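Local atomic coordinates of glycoside Hydrolase (Bacteroides uniformis, PDB entry 5TA0), a protein that probably hydrolyses agarose-type galactans as a GH86 family glycoside hydrolase, and is captured here with bound neoagarooctaose. Residues Y59-N64 and D68-L73; K374-Y379 and E399-E404; L392-E397 and G403-S408. One frame throughout, in Å; residues are numbered along the deposited sequence. Where two conformers were deposited one is given.

In the fold
All three contacts lie on one flank of the barrel-type catalytic domain, 26 to 28 Å from the centre of the chain. The centre of contact 3, the hairpin 392-397/403-408, is about 7 Å from that of contact 2 and about 12 Å from that of contact 1, and it shares Gly403 and Glu404 with contact 2. Thr402 OG1 lies 2.8 Å from Asn396 ND2, tying contacts 2 and 3, while Asp72 OD1 lies 2.7 Å from Tyr407 OH, tying contacts 1 and 3. Lys374 NZ reaches Asn64 OD1 at 2.8 Å, joining contacts 1 and 2. Contact 2 alone touches the glycan, through Trp377; the side chain of Trp60 in contact 1 stays about 12 Å from a galactose.

Contact 1 of 3, residues Y59-N64 and D68-L73; sequences YWDSAN and DLRDDL
Trp60 lays one face of its indole against the aliphatic part of Arg70, whose CG stands 3.9 Å from the centroid of the six-membered ring, a CH-pi contact. Further along, the guanidinium lies over Trp60 CB, which is 3.5 Å from Arg70 NH2, with the indole and guanidinium planes 31° apart. The Arg70 chain runs extended from CG to NE, long enough to pass the indole and meet Asp61 end-on. NH1 donates to Asp61 OD1 at 2.8 Å, on the syn lone pair, and NH2 to Asp61 OD2 at 2.9 Å, the two groups nearly coplanar. NE is taken by Ile55 O, and the indole NE1 by Thr54 O.

Leucines complete the setting of the indole. Leu69 CG is 3.8 Å from Trp60 CE3, and Leu73 CD2 packs against CH2 at 3.9 Å. Asn64 ND2 also touches Leu69 CD2, while donating almost straight to Tyr59 O (3.1 Å, 175°); its OD1 accepts from Lys374 NZ. A water bridges Trp60 O and Arg70 N, joining the turn to the first turn of helix 69-76. The two bonds to Asp61 and that of NE to Ile55 O hold the guanidinium's rotation beside the indole, and the neighbouring arginine would be expected to favour the ionised form of Asp61.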
loop_
_atom_site.group_PDB
_atom_site.type_symbol
_atom_site.label_atom_id
_atom_site.label_comp_id
_atom_site.label_asym_id
_atom_site.label_seq_id
_atom_site.Cartn_x
_atom_site.Cartn_y
_atom_site.Cartn_z
ATOM N N TYR A 59 -16.075 -0.468 19.860
ATOM C CA TYR A 59 -15.151 0.541 20.368
ATOM C C TYR A 59 -15.524 1.976 19.968
ATOM O O TYR A 59 -15.071 2.922 20.597
ATOM C CB TYR A 59 -13.712 0.233 19.916
ATOM C CG TYR A 59 -13.088 -1.030 20.472
ATOM C CD1 TYR A 59 -13.345 -1.470 21.798
ATOM C CD2 TYR A 59 -12.205 -1.784 19.695
ATOM C CE1 TYR A 59 -12.749 -2.607 22.300
ATOM C CE2 TYR A 59 -11.600 -2.925 20.206
ATOM C CZ TYR A 59 -11.888 -3.329 21.504
ATOM O OH TYR A 59 -11.267 -4.462 21.987
ATOM N N TRP A 60 -16.355 2.162 18.937
ATOM C CA TRP A 60 -16.878 3.478 18.618
ATOM C C TRP A 60 -17.811 4.056 19.692
ATOM O O TRP A 60 -18.030 5.249 19.690
ATOM C CB TRP A 60 -17.705 3.458 17.338
ATOM C CG TRP A 60 -16.968 3.215 16.051
ATOM C CD1 TRP A 60 -16.946 2.059 15.325
ATOM C CD2 TRP A 60 -16.216 4.186 15.284
ATOM N NE1 TRP A 60 -16.195 2.236 14.179
ATOM C CE2 TRP A 60 -15.752 3.530 14.119
ATOM C CE3 TRP A 60 -15.899 5.539 15.472
ATOM C CZ2 TRP A 60 -14.985 4.172 13.164
ATOM C CZ3 TRP A 60 -15.156 6.175 14.534
ATOM C CH2 TRP A 60 -14.693 5.491 13.374
ATOM N N ASP A 61 -18.347 3.197 20.545
ATOM C CA ASP A 61 -19.564 3.508 21.301
ATOM C C ASP A 61 -19.401 3.547 22.800
ATOM O O ASP A 61 -20.409 3.626 23.520
ATOM C CB ASP A 61 -20.613 2.477 20.913
ATOM C CG ASP A 61 -20.943 2.563 19.429
ATOM O OD1 ASP A 61 -21.285 3.659 18.978
ATOM O OD2 ASP A 61 -20.781 1.553 18.747
ATOM N N SER A 62 -18.179 3.519 23.300
ATOM C CA SER A 62 -17.948 3.658 24.739
ATOM C C SER A 62 -16.565 4.209 25.036
ATOM O O SER A 62 -15.626 4.021 24.242
ATOM C CB SER A 62 -18.142 2.329 25.454
ATOM O OG SER A 62 -17.193 1.367 25.058
ATOM N N ALA A 63 -16.473 4.912 26.169
ATOM C CA ALA A 63 -15.225 5.367 26.769
ATOM C C ALA A 63 -14.484 6.415 25.957
ATOM O O ALA A 63 -13.292 6.611 26.197
ATOM C CB ALA A 63 -14.319 4.189 27.072
ATOM N N ASN A 64 -15.168 7.116 25.060
ATOM C CA ASN A 64 -14.562 8.144 24.222
ATOM C C ASN A 64 -14.982 9.553 24.638
ATOM O O ASN A 64 -16.150 9.783 24.974
ATOM C CB ASN A 64 -14.936 7.914 22.754
ATOM C CG ASN A 64 -14.604 6.507 22.285
ATOM O OD1 ASN A 64 -13.568 5.961 22.625
ATOM N ND2 ASN A 64 -15.496 5.902 21.505
ATOM N N ASP A 68 -20.247 11.299 19.649
ATOM C CA ASP A 68 -20.506 10.705 18.329
ATOM C C ASP A 68 -19.199 10.697 17.537
ATOM O O ASP A 68 -18.933 11.560 16.702
ATOM C CB ASP A 68 -21.630 11.418 17.575
ATOM C CG ASP A 68 -22.086 10.647 16.341
ATOM O OD1 ASP A 68 -21.387 9.701 15.916
ATOM O OD2 ASP A 68 -23.153 10.983 15.776
ATOM N N LEU A 69 -18.400 9.672 17.811
ATOM C CA LEU A 69 -17.081 9.568 17.223
ATOM C C LEU A 69 -17.126 9.198 15.730
ATOM O O LEU A 69 -16.295 9.669 14.955
ATOM C CB LEU A 69 -16.216 8.591 18.000
ATOM C CG LEU A 69 -14.753 8.509 17.559
ATOM C CD1 LEU A 69 -14.005 9.819 17.786
ATOM C CD2 LEU A 69 -14.077 7.379 18.306
ATOM N N ARG A 70 -18.093 8.376 15.318
ATOM C CA ARG A 70 -18.270 8.118 13.873
ATOM C C ARG A 70 -18.493 9.412 13.089
ATOM O O ARG A 70 -17.956 9.599 12.002
ATOM C CB ARG A 70 -19.424 7.180 13.584
ATOM C CG ARG A 70 -19.215 5.756 14.008
ATOM C CD ARG A 70 -20.398 4.886 13.585
ATOM N NE ARG A 70 -20.313 3.557 14.191
ATOM C CZ ARG A 70 -20.645 3.247 15.436
ATOM N NH1 ARG A 70 -21.139 4.185 16.249
ATOM N NH2 ARG A 70 -20.496 2.005 15.887
ATOM N N ASP A 71 -19.338 10.308 13.614
ATOM C CA ASP A 71 -19.598 11.553 12.910
ATOM C C ASP A 71 -18.345 12.408 12.766
ATOM O O ASP A 71 -18.150 13.088 11.753
ATOM C CB ASP A 71 -20.696 12.358 13.606
ATOM C CG ASP A 71 -21.082 13.597 12.821
ATOM O OD1 ASP A 71 -21.588 13.449 11.702
ATOM O OD2 ASP A 71 -20.789 14.710 13.288
ATOM N N ASP A 72 -17.504 12.382 13.785
ATOM C CA ASP A 72 -16.285 13.174 13.750
ATOM C C ASP A 72 -15.235 12.553 12.811
ATOM O O ASP A 72 -14.739 13.195 11.879
ATOM C CB ASP A 72 -15.726 13.376 15.156
ATOM C CG ASP A 72 -14.738 14.536 15.222
ATOM O OD1 ASP A 72 -13.511 14.296 15.239
ATOM O OD2 ASP A 72 -15.181 15.711 15.241
ATOM N N LEU A 73 -14.937 11.282 13.004
ATOM C CA LEU A 73 -13.848 10.677 12.252
ATOM C C LEU A 73 -14.258 10.285 10.841
ATOM O O LEU A 73 -13.569 10.635 9.872
ATOM C CB LEU A 73 -13.307 9.477 13.007
ATOM C CG LEU A 73 -12.090 8.762 12.417
ATOM C CD1 LEU A 73 -10.983 9.687 11.933
ATOM C CD2 LEU A 73 -11.560 7.751 13.441
HETATM O O HOH W 1 -19.162 6.882 17.854
#

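Contact 2 of 3, residues K374-Y379 and E399-E404. With GAL (beta-D-galactopyranose), chain C.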
loop_
_atom_site.group_PDB
_atom_site.type_symbol
_atom_site.label_atom_id
_atom_site.label_comp_id
_atom_site.label_asym_id
_atom_site.label_seq_id
_atom_site.Cartn_x
_atom_site.Cartn_y
_atom_site.Cartn_z
ATOM N N LYS A 374 -8.957 1.355 18.027
ATOM C CA LYS A 374 -8.759 1.306 19.480
ATOM C C LYS A 374 -8.055 0.051 19.957
ATOM O O LYS A 374 -7.163 0.111 20.807
ATOM C CB LYS A 374 -10.122 1.441 20.190
ATOM C CG LYS A 374 -10.023 1.455 21.719
ATOM C CD LYS A 374 -11.340 1.656 22.456
ATOM C CE LYS A 374 -11.953 3.009 22.188
ATOM N NZ LYS A 374 -13.243 3.200 22.917
ATOM N N SER A 375 -8.483 -1.104 19.471
ATOM C CA SER A 375 -7.833 -2.379 19.782
ATOM C C SER A 375 -7.514 -2.542 21.274
ATOM O O SER A 375 -6.387 -2.850 21.642
ATOM C CB SER A 375 -6.573 -2.532 18.934
ATOM O OG SER A 375 -6.971 -2.515 17.569
ATOM N N GLU A 376 -8.535 -2.347 22.108
ATOM C CA GLU A 376 -8.463 -2.585 23.555
ATOM C C GLU A 376 -7.956 -3.992 23.867
ATOM O O GLU A 376 -7.169 -4.193 24.789
ATOM C CB GLU A 376 -9.855 -2.401 24.167
ATOM C CG GLU A 376 -9.878 -2.401 25.682
ATOM C CD GLU A 376 -9.866 -1.002 26.262
ATOM O OE1 GLU A 376 -9.445 -0.847 27.425
ATOM O OE2 GLU A 376 -10.298 -0.053 25.564
ATOM N N TRP A 377 -8.384 -4.963 23.068
ATOM C CA TRP A 377 -7.931 -6.357 23.180
ATOM C C TRP A 377 -6.407 -6.511 23.106
ATOM O O TRP A 377 -5.864 -7.526 23.545
ATOM C CB TRP A 377 -8.579 -7.264 22.078
ATOM C CG TRP A 377 -8.366 -6.741 20.693
ATOM C CD1 TRP A 377 -9.289 -6.049 19.925
ATOM C CD2 TRP A 377 -7.174 -6.817 19.894
ATOM N NE1 TRP A 377 -8.730 -5.695 18.751
ATOM C CE2 TRP A 377 -7.442 -6.131 18.689
ATOM C CE3 TRP A 377 -5.908 -7.379 20.076
ATOM C CZ2 TRP A 377 -6.489 -6.018 17.671
ATOM C CZ3 TRP A 377 -4.947 -7.248 19.058
ATOM C CH2 TRP A 377 -5.260 -6.569 17.874
ATOM N N GLY A 378 -5.717 -5.526 22.526
ATOM C CA GLY A 378 -4.281 -5.556 22.380
ATOM C C GLY A 378 -3.531 -4.973 23.563
ATOM O O GLY A 378 -2.295 -4.967 23.537
ATOM N N TYR A 379 -4.252 -4.461 24.557
ATOM C CA TYR A 379 -3.628 -3.986 25.812
ATOM C C TYR A 379 -3.298 -5.165 26.698
ATOM O O TYR A 379 -4.164 -5.988 26.972
ATOM C CB TYR A 379 -4.549 -3.035 26.564
ATOM C CG TYR A 379 -3.913 -2.536 27.839
ATOM C CD1 TYR A 379 -2.945 -1.549 27.784
ATOM C CD2 TYR A 379 -4.265 -3.067 29.082
ATOM C CE1 TYR A 379 -2.323 -1.092 28.915
ATOM C CE2 TYR A 379 -3.650 -2.588 30.245
ATOM C CZ TYR A 379 -2.667 -1.605 30.137
ATOM O OH TYR A 379 -2.030 -1.093 31.293
ATOM N N GLU A 399 1.503 7.702 30.933
ATOM C CA GLU A 399 1.753 7.399 32.345
ATOM C C GLU A 399 0.898 6.235 32.834
ATOM O O GLU A 399 1.398 5.345 33.515
ATOM C CB GLU A 399 1.541 8.636 33.201
ATOM C CG GLU A 399 2.684 9.636 33.053
ATOM C CD GLU A 399 2.620 10.464 31.776
ATOM O OE1 GLU A 399 1.520 10.607 31.173
ATOM O OE2 GLU A 399 3.693 10.973 31.380
ATOM N N SER A 400 -0.371 6.211 32.419
ATOM C CA SER A 400 -1.239 5.097 32.745
ATOM C C SER A 400 -2.297 4.922 31.671
ATOM O O SER A 400 -2.688 5.882 30.980
ATOM C CB SER A 400 -1.914 5.280 34.098
ATOM O OG SER A 400 -2.760 6.398 34.125
ATOM N N PHE A 401 -2.779 3.693 31.590
ATOM C CA PHE A 401 -3.834 3.335 30.644
ATOM C C PHE A 401 -5.184 3.622 31.330
ATOM O O PHE A 401 -5.945 2.712 31.654
ATOM C CB PHE A 401 -3.643 1.883 30.227
ATOM C CG PHE A 401 -4.519 1.448 29.072
ATOM C CD1 PHE A 401 -4.323 1.952 27.795
ATOM C CD2 PHE A 401 -5.512 0.494 29.271
ATOM C CE1 PHE A 401 -5.109 1.514 26.736
ATOM C CE2 PHE A 401 -6.303 0.061 28.217
ATOM C CZ PHE A 401 -6.096 0.571 26.953
ATOM N N THR A 402 -5.463 4.904 31.533
ATOM C CA THR A 402 -6.678 5.331 32.244
ATOM C C THR A 402 -7.188 6.603 31.619
ATOM O O THR A 402 -6.443 7.315 30.931
ATOM C CB THR A 402 -6.426 5.581 33.755
ATOM O OG1 THR A 402 -5.497 6.669 33.917
ATOM C CG2 THR A 402 -5.941 4.293 34.464
ATOM N N GLY A 403 -8.456 6.902 31.889
ATOM C CA GLY A 403 -9.098 8.080 31.353
ATOM C C GLY A 403 -9.815 7.742 30.052
ATOM O O GLY A 403 -9.657 6.643 29.509
ATOM N N GLU A 404 -10.605 8.686 29.570
ATOM C CA GLU A 404 -11.349 8.493 28.334
ATOM C C GLU A 404 -10.425 8.575 27.138
ATOM O O GLU A 404 -9.368 9.193 27.179
ATOM C CB GLU A 404 -12.429 9.557 28.192
ATOM C CG GLU A 404 -13.467 9.524 29.300
ATOM C CD GLU A 404 -14.773 10.159 28.880
ATOM O OE1 GLU A 404 -14.759 11.381 28.572
ATOM O OE2 GLU A 404 -15.786 9.422 28.845
HETATM C C1 GAL C . -6.990 -8.768 15.394
HETATM C C2 GAL C . -8.510 -8.832 15.576
HETATM C C3 GAL C . -8.908 -9.157 17.021
HETATM C C4 GAL C . -8.124 -10.364 17.521
HETATM C C5 GAL C . -6.630 -10.117 17.322
HETATM C C6 GAL C . -5.757 -11.272 17.806
HETATM O O2 GAL C . -9.039 -7.568 15.177
HETATM O O3 GAL C . -10.331 -9.351 17.119
HETATM O O4 GAL C . -8.484 -11.529 16.760
HETATM O O5 GAL C . -6.355 -9.923 15.925
HETATM O O6 GAL C . -4.369 -10.987 17.558
#
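Aromatic stacking carries this contact. The rings of Tyr379 and Phe401 form an offset stack, centroids 3.8 Å apart and planes only 6° from parallel. The two side chains run past each other in opposite directions, which sets Tyr379 CE1 3.4 Å from Phe401 CG and brings the phenol OH to 3.5 Å from Phe401 CB. Both rings project with CG anti to their own backbone N, reaching across between loops whose closest CA atoms, those of Tyr379 and Phe401, are 8.8 Å apart.

The polar contribution comes from Glu376. In the conformer given, its chain bends at chi2 (97°) and OE1 comes to the edge of the Phe401 ring, 3.4 Å from CE2, where the carboxylate's negative charge would favour the ring's positively polarised rim. In the same conformer OE1 pairs with Arg394 NH1, and OE2 is hydrogen-bonded to Tyr405 OH. Arg394 also makes a cation-pi contact with Phe401.

Carbohydrate packing occupies the other side of the 3-10 turn 376-378. One indole face of Trp377 rests on Ser375 CB, and the opposite face takes a galactose, with Trp377 CZ2 3.6 Å from its C1. Gln141 NE2 is hydrogen-bonded to this galactose as well. Such stacking of a sugar on an indole face is typical of the glycan-binding clefts of glycoside hydrolases.

Contact 3 of 3, residues L392-E397 and G403-S408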
loop_
_atom_site.group_PDB
_atom_site.type_symbol
_atom_site.label_atom_id
_atom_site.label_comp_id
_atom_site.label_asym_id
_atom_site.label_seq_id
_atom_site.Cartn_x
_atom_site.Cartn_y
_atom_site.Cartn_z
ATOM N N LEU A 392 -6.936 6.093 18.579
ATOM C CA LEU A 392 -7.385 6.603 19.882
ATOM C C LEU A 392 -6.442 6.087 20.945
ATOM O O LEU A 392 -6.045 4.918 20.919
ATOM C CB LEU A 392 -8.771 6.083 20.232
ATOM C CG LEU A 392 -9.931 6.429 19.318
ATOM C CD1 LEU A 392 -11.156 5.630 19.751
ATOM C CD2 LEU A 392 -10.184 7.914 19.299
ATOM N N ARG A 393 -6.174 6.940 21.937
ATOM C CA ARG A 393 -5.402 6.548 23.110
ATOM C C ARG A 393 -6.059 7.167 24.345
ATOM O O ARG A 393 -6.739 8.180 24.240
ATOM C CB ARG A 393 -3.941 6.938 22.938
ATOM C CG ARG A 393 -3.656 8.392 22.611
ATOM C CD ARG A 393 -3.336 9.175 23.868
ATOM N NE ARG A 393 -3.160 10.610 23.625
ATOM C CZ ARG A 393 -3.146 11.542 24.577
ATOM N NH1 ARG A 393 -2.960 12.814 24.237
ATOM N NH2 ARG A 393 -3.322 11.217 25.856
ATOM N N ARG A 394 -5.874 6.552 25.499
ATOM C CA ARG A 394 -6.515 7.064 26.714
ATOM C C ARG A 394 -5.821 8.344 27.158
ATOM O O ARG A 394 -4.615 8.529 26.943
ATOM C CB ARG A 394 -6.511 6.007 27.793
ATOM C CG ARG A 394 -7.453 4.854 27.473
ATOM C CD ARG A 394 -7.557 3.869 28.628
ATOM N NE ARG A 394 -8.550 2.794 28.466
ATOM C CZ ARG A 394 -9.815 2.811 28.888
ATOM N NH1 ARG A 394 -10.589 1.750 28.684
ATOM N NH2 ARG A 394 -10.344 3.861 29.493
ATOM N N GLU A 395 -6.596 9.248 27.750
ATOM C CA GLU A 395 -6.088 10.587 28.046
ATOM C C GLU A 395 -4.871 10.591 28.965
ATOM O O GLU A 395 -4.045 11.478 28.847
ATOM C CB GLU A 395 -7.173 11.528 28.567
ATOM C CG GLU A 395 -7.840 11.141 29.864
ATOM C CD GLU A 395 -9.109 11.950 30.151
ATOM O OE1 GLU A 395 -10.086 11.361 30.687
ATOM O OE2 GLU A 395 -9.144 13.165 29.813
ATOM N N ASN A 396 -4.719 9.599 29.833
ATOM C CA ASN A 396 -3.566 9.611 30.745
ATOM C C ASN A 396 -2.360 8.833 30.239
ATOM O O ASN A 396 -1.351 8.729 30.933
ATOM C CB ASN A 396 -3.994 9.114 32.120
ATOM C CG ASN A 396 -5.021 10.021 32.775
ATOM O OD1 ASN A 396 -4.972 11.248 32.631
ATOM N ND2 ASN A 396 -5.988 9.427 33.443
ATOM N N GLU A 397 -2.439 8.245 29.037
ATOM C CA GLU A 397 -1.264 7.641 28.430
ATOM C C GLU A 397 -0.267 8.766 28.092
ATOM O O GLU A 397 -0.694 9.846 27.702
ATOM C CB GLU A 397 -1.612 6.871 27.128
ATOM C CG GLU A 397 -2.453 5.621 27.338
ATOM C CD GLU A 397 -2.675 4.848 26.058
ATOM O OE1 GLU A 397 -3.856 4.650 25.714
ATOM O OE2 GLU A 397 -1.698 4.451 25.416
ATOM N N GLY A 403 -8.456 6.902 31.889
ATOM C CA GLY A 403 -9.098 8.080 31.353
ATOM C C GLY A 403 -9.815 7.742 30.052
ATOM O O GLY A 403 -9.657 6.643 29.509
ATOM N N GLU A 404 -10.605 8.686 29.570
ATOM C CA GLU A 404 -11.349 8.493 28.334
ATOM C C GLU A 404 -10.425 8.575 27.138
ATOM O O GLU A 404 -9.368 9.193 27.179
ATOM C CB GLU A 404 -12.429 9.557 28.192
ATOM C CG GLU A 404 -13.467 9.524 29.300
ATOM C CD GLU A 404 -14.773 10.159 28.880
ATOM O OE1 GLU A 404 -14.759 11.381 28.572
ATOM O OE2 GLU A 404 -15.786 9.422 28.845
ATOM N N TYR A 405 -10.872 7.982 26.036
ATOM C CA TYR A 405 -10.091 8.005 24.811
ATOM C C TYR A 405 -10.202 9.330 24.062
ATOM O O TYR A 405 -11.286 9.909 23.932
ATOM C CB TYR A 405 -10.549 6.870 23.888
ATOM C CG TYR A 405 -10.025 5.515 24.254
ATOM C CD1 TYR A 405 -10.732 4.647 25.067
ATOM C CD2 TYR A 405 -8.805 5.084 23.755
ATOM C CE1 TYR A 405 -10.248 3.383 25.365
ATOM C CE2 TYR A 405 -8.313 3.829 24.041
ATOM C CZ TYR A 405 -9.039 2.968 24.832
ATOM O OH TYR A 405 -8.564 1.729 25.104
ATOM N N VAL A 406 -9.071 9.766 23.537
ATOM C CA VAL A 406 -8.938 10.939 22.691
ATOM C C VAL A 406 -8.108 10.525 21.458
ATOM O O VAL A 406 -7.486 9.472 21.451
ATOM C CB VAL A 406 -8.223 12.082 23.427
ATOM C CG1 VAL A 406 -9.048 12.517 24.632
ATOM C CG2 VAL A 406 -6.797 11.714 23.860
ATOM N N TYR A 407 -8.061 11.362 20.433
ATOM C CA TYR A 407 -7.251 11.016 19.252
ATOM C C TYR A 407 -5.785 10.909 19.614
ATOM O O TYR A 407 -5.252 11.721 20.386
ATOM C CB TYR A 407 -7.399 12.041 18.143
ATOM C CG TYR A 407 -8.727 12.005 17.420
ATOM C CD1 TYR A 407 -9.196 10.829 16.831
ATOM C CD2 TYR A 407 -9.486 13.155 17.271
ATOM C CE1 TYR A 407 -10.398 10.801 16.148
ATOM C CE2 TYR A 407 -10.701 13.134 16.595
ATOM C CZ TYR A 407 -11.154 11.953 16.026
ATOM O OH TYR A 407 -12.358 11.899 15.340
ATOM N N SER A 408 -5.124 9.891 19.066
ATOM C CA SER A 408 -3.677 9.837 19.013
ATOM C C SER A 408 -3.182 10.854 17.993
ATOM O O SER A 408 -3.990 11.553 17.358
ATOM C CB SER A 408 -3.207 8.449 18.629
ATOM O OG SER A 408 -3.427 8.234 17.223
HETATM O O HOH W 2 -2.681 12.357 21.265
#
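Arg394 runs across one face of Tyr405, its CG centred over the ring 3.6 Å from the centroid and 13° off the normal. With the chain extended from CG to NE, the guanidinium passes beyond the ring centre and takes Tyr405 CE1 over one of its own faces. Arg394 NH2 then donates to Gly403 O at 2.9 Å. The tyrosine is packed further by Leu392 CB, 3.7 Å from its CD2, and Leu392 CD2 reaches Tyr407 CD1. On the side where Leu392 and Tyr405 are buried, Leu392 and Tyr407 also lean on Leu69 of helix 69-76. The turn end is equally close-knit: Glu395 and Glu404 are doubly linked, Glu395 N donating to Glu404 O at 2.8 Å and Glu395 OE1 accepting from Glu404 N at 2.9 Å, while Glu395 CG packs 3.6 Å from Gly403 CA.

The side bearing Arg393 and Val406 is looser and only partly buried. Val406 CG2 sits centrally over the Arg393 guanidinium, 3.7 Å from CZ. A chi2 of 96° bends the arginine along its own segment toward the turn, where NH2 donates to Arg394 O; Glu397 N approaches that oxygen from the opposite face of its carbonyl plane. A water links Arg393 NE to Tyr407 O.

Between the two sides, Arg393 and Val406 form the hydrogen-bonded pair, N to O at 2.9 Å both ways, flanked by the non-hydrogen-bonded pairs Leu392-Tyr407 and Arg394-Tyr405. This is a short two-stranded antiparallel beta hairpin, its strand ends joined by a loop that begins with the type I turn 394-397.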